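Local structure of polymerase subunit PA (Dhori virus, 4CGS) at residues P88-L93 with K97-K102. The protein forms part of the viral RNA polymerase and probably binds RNA, this chain being its N-terminal domain, the counterpart of the influenza cap-snatching domain. Residues are numbered along the deposited sequence; the frame is centred on the assembly and turned at random.
Sequences PDLLDL and KGVYVK
A two-strand antiparallel β hairpin pairs L90 with V99, L91 with G98 and D92 with K97, and a classic β bulge ends the pairing where D89 and L90 both face V99. The evidence for the bulge lies in the hydrogen bonds: V99 O accepts L90 N at 3.0 Å and also D89 N, but the latter bond is weak, its angle at hydrogen being 115°. V99 N returns a bond to L90 O at 2.8 Å, while beside the turn D92 and K97 exchange both of their backbone bonds.

Past the bulge a carboxylate takes over from the main chain. OD2 of D89 receives V101 N at 2.8 Å on its anti lone pair, and the 174° angle at hydrogen makes this bond nearly straight. With CG of D89 anti to the carbonyl carbon (chi1 -61°), the carboxylate leans along strand 97-104, past the last paired residue, V99, and OD2 is turned to V101 N.

Within the mixed sheet of this domain, the hairpin is flanked by strand 57-62 on the 90-92 side and by strand 119-125 on the other. On the face bearing L90 and V99, CD1 of L90 lies 3.9 Å from CG1 of V99 and equally far from CG2 of V101, so that this one methyl touches both valines. P88 instead packs against Y100, the two side chains running side by side. CA of P88 sits over one face of the Y100 ring, 4.0 Å from its centroid, in a CH-π contact, and CG of P88 lies 3.7 Å from Y100 OH. That hydroxyl is hydrogen-bonded to E119, and the ring stacks with F121. Near the turn, CB of D92 approaches CG2 of V99 at 4.1 Å; OD1 of D92 accepts K94 N and E95 N, whereas OD2 meets R59 in a salt bridge and Y137 OH in a hydrogen bond.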
ATOM      1  N   PRO A  88      11.249   1.891   2.574  1.00  7.01           N
ATOM      2  CA  PRO A  88       9.973   2.510   2.167  1.00  6.27           C
ATOM      3  C   PRO A  88       9.305   1.706   1.075  1.00  5.98           C
ATOM      4  O   PRO A  88       9.981   1.171   0.169  1.00  7.34           O
ATOM      5  CB  PRO A  88      10.399   3.908   1.712  1.00  7.31           C
ATOM      6  CG  PRO A  88      11.758   4.114   2.306  1.00  8.44           C
ATOM      7  CD  PRO A  88      12.382   2.828   2.413  1.00  8.26           C
ATOM      8  N   ASP A  89       7.977   1.711   1.059  1.00  5.01           N
ATOM      9  CA  ASP A  89       7.197   1.045   0.017  1.00  5.99           C
ATOM     10  C   ASP A  89       7.335   1.666  -1.364  1.00  4.61           C
ATOM     11  O   ASP A  89       7.342   0.977  -2.378  1.00  5.60           O
ATOM     12  CB  ASP A  89       5.706   0.967   0.483  1.00  6.06           C
ATOM     13  CG  ASP A  89       5.556   0.187   1.731  1.00  6.96           C
ATOM     14  OD1 ASP A  89       6.019  -1.018   1.708  1.00  8.30           O
ATOM     15  OD2 ASP A  89       4.965   0.682   2.698  1.00  7.58           O
ATOM     16  N   LEU A  90       7.508   2.998  -1.384  1.00  5.61           N
ATOM     17  CA  LEU A  90       7.802   3.707  -2.589  1.00  5.35           C
ATOM     18  C   LEU A  90       8.895   4.774  -2.340  1.00  5.68           C
ATOM     19  O   LEU A  90       9.028   5.289  -1.241  1.00  6.15           O
ATOM     20  CB  LEU A  90       6.588   4.427  -3.235  1.00  5.60           C
ATOM     21  CG  LEU A  90       5.278   3.703  -3.414  1.00  5.70           C
ATOM     22  CD1 LEU A  90       4.397   3.815  -2.166  1.00  7.24           C
ATOM     23  CD2 LEU A  90       4.549   4.177  -4.668  1.00  7.55           C
ATOM     24  N   LEU A  91       9.665   5.110  -3.376  1.00  6.17           N
ATOM     25  CA  LEU A  91      10.475   6.282  -3.417  1.00  6.48           C
ATOM     26  C   LEU A  91       9.766   7.332  -4.282  1.00  5.89           C
ATOM     27  O   LEU A  91       9.425   7.024  -5.416  1.00  7.48           O
ATOM     28  CB  LEU A  91      11.853   5.973  -3.924  1.00  7.26           C
ATOM     29  CG  LEU A  91      12.680   4.895  -3.271  1.00  7.08           C
ATOM     30  CD1 LEU A  91      14.045   4.796  -3.934  1.00 10.56           C
ATOM     31  CD2 LEU A  91      12.738   5.098  -1.753  1.00  8.26           C
ATOM     32  N   ASP A  92       9.558   8.550  -3.753  1.00  6.91           N
ATOM     33  CA  ASP A  92       8.943   9.624  -4.469  1.00  6.81           C
ATOM     34  C   ASP A  92      10.099  10.495  -4.982  1.00  6.98           C
ATOM     35  O   ASP A  92      10.757  11.186  -4.195  1.00  8.24           O
ATOM     36  CB  ASP A  92       8.058  10.409  -3.530  1.00  7.57           C
ATOM     37  CG  ASP A  92       7.411  11.609  -4.177  1.00  9.08           C
ATOM     38  OD1 ASP A  92       7.820  12.065  -5.250  1.00  9.08           O
ATOM     39  OD2 ASP A  92       6.422  12.139  -3.576  1.00  9.97           O
ATOM     40  N   LEU A  93      10.385  10.402  -6.280  1.00  7.85           N
ATOM     41  CA  LEU A  93      11.544  11.078  -6.846  1.00  8.45           C
ATOM     42  C   LEU A  93      11.308  12.584  -7.056  1.00  8.81           C
ATOM     43  O   LEU A  93      12.259  13.393  -7.275  1.00 10.70           O
ATOM     44  CB  LEU A  93      11.931  10.399  -8.139  1.00  7.80           C
ATOM     45  CG  LEU A  93      12.158   8.880  -8.086  1.00  8.98           C
ATOM     46  CD1 LEU A  93      12.655   8.335  -9.423  1.00 11.39           C
ATOM     47  CD2 LEU A  93      13.149   8.583  -6.957  1.00 10.25           C
ATOM     48  N   LYS A  97      11.263  11.787  -1.111  1.00 11.04           N
ATOM     49  CA  LYS A  97      10.725  11.231   0.128  1.00 10.66           C
ATOM     50  C   LYS A  97      10.630   9.705  -0.035  1.00  8.20           C
ATOM     51  O   LYS A  97      10.414   9.220  -1.174  1.00  8.94           O
ATOM     52  CB  LYS A  97       9.326  11.741   0.426  1.00 13.41           C
ATOM     53  CG  LYS A  97       9.086  13.229   0.540  1.00 18.06           C
ATOM     54  CD  LYS A  97       9.498  13.821   1.840  1.00 17.65           C
ATOM     55  CE  LYS A  97       9.356  15.318   1.895  1.00 19.98           C
ATOM     56  NZ  LYS A  97       9.968  15.860   3.117  1.00 26.28           N
ATOM     57  N   GLY A  98      10.688   9.002   1.086  1.00  6.85           N
ATOM     58  CA  GLY A  98      10.327   7.626   1.149  1.00  8.02           C
ATOM     59  C   GLY A  98       8.893   7.549   1.635  1.00  6.34           C
ATOM     60  O   GLY A  98       8.556   8.193   2.630  1.00  7.42           O
ATOM     61  N   VAL A  99       8.091   6.757   0.984  1.00  6.36           N
ATOM     62  CA  VAL A  99       6.674   6.636   1.282  1.00  6.20           C
ATOM     63  C   VAL A  99       6.407   5.265   1.863  1.00  5.82           C
ATOM     64  O   VAL A  99       6.723   4.264   1.271  1.00  6.97           O
ATOM     65  CB  VAL A  99       5.804   6.883   0.024  1.00  5.69           C
ATOM     66  CG1 VAL A  99       4.313   6.805   0.395  1.00  8.03           C
ATOM     67  CG2 VAL A  99       6.146   8.211  -0.641  1.00  8.33           C
ATOM     68  N   TYR A 100       5.731   5.234   3.016  1.00  5.20           N
ATOM     69  CA  TYR A 100       5.299   3.986   3.645  1.00  5.75           C
ATOM     70  C   TYR A 100       3.770   3.991   3.546  1.00  6.76           C
ATOM     71  O   TYR A 100       3.157   5.033   3.783  1.00  9.08           O
ATOM     72  CB  TYR A 100       5.740   3.917   5.073  1.00  8.15           C
ATOM     73  CG  TYR A 100       7.247   4.058   5.309  1.00  7.61           C
ATOM     74  CD1 TYR A 100       7.778   5.295   5.414  1.00 10.25           C
ATOM     75  CD2 TYR A 100       8.096   2.945   5.414  1.00  8.83           C
ATOM     76  CE1 TYR A 100       9.132   5.527   5.626  1.00 10.95           C
ATOM     77  CE2 TYR A 100       9.495   3.144   5.640  1.00  9.08           C
ATOM     78  CZ  TYR A 100       9.939   4.444   5.757  1.00  9.34           C
ATOM     79  OH  TYR A 100      11.312   4.711   5.978  1.00 10.98           O
ATOM     80  N   VAL A 101       3.186   2.846   3.220  1.00  5.57           N
ATOM     81  CA  VAL A 101       1.709   2.724   3.116  1.00  6.00           C
ATOM     82  C   VAL A 101       1.229   1.799   4.217  1.00  7.14           C
ATOM     83  O   VAL A 101       1.750   0.677   4.370  1.00  7.85           O
ATOM     84  CB  VAL A 101       1.343   2.180   1.755  1.00  6.39           C
ATOM     85  CG1 VAL A 101      -0.166   1.936   1.631  1.00  8.41           C
ATOM     86  CG2 VAL A 101       1.796   3.110   0.650  1.00  7.95           C
ATOM     87  N   LYS A 102       0.222   2.237   4.933  1.00  7.81           N
ATOM     88  CA  LYS A 102      -0.439   1.489   5.943  1.00  9.60           C
ATOM     89  C   LYS A 102      -1.959   1.445   5.697  1.00  8.67           C
ATOM     90  O   LYS A 102      -2.591   2.505   5.559  1.00  8.70           O
ATOM     91  CB  LYS A 102      -0.042   2.062   7.374  1.00 13.09           C
ATOM     92  CG  LYS A 102       1.430   1.947   7.826  1.00 20.25           C
ATOM     93  CD  LYS A 102       1.622   2.146   9.345  1.00 26.04           C
ATOM     94  CE  LYS A 102       3.022   1.727   9.859  1.00 22.52           C
ATOM     95  NZ  LYS A 102       3.183   1.611  11.369  1.00 19.81           N
TER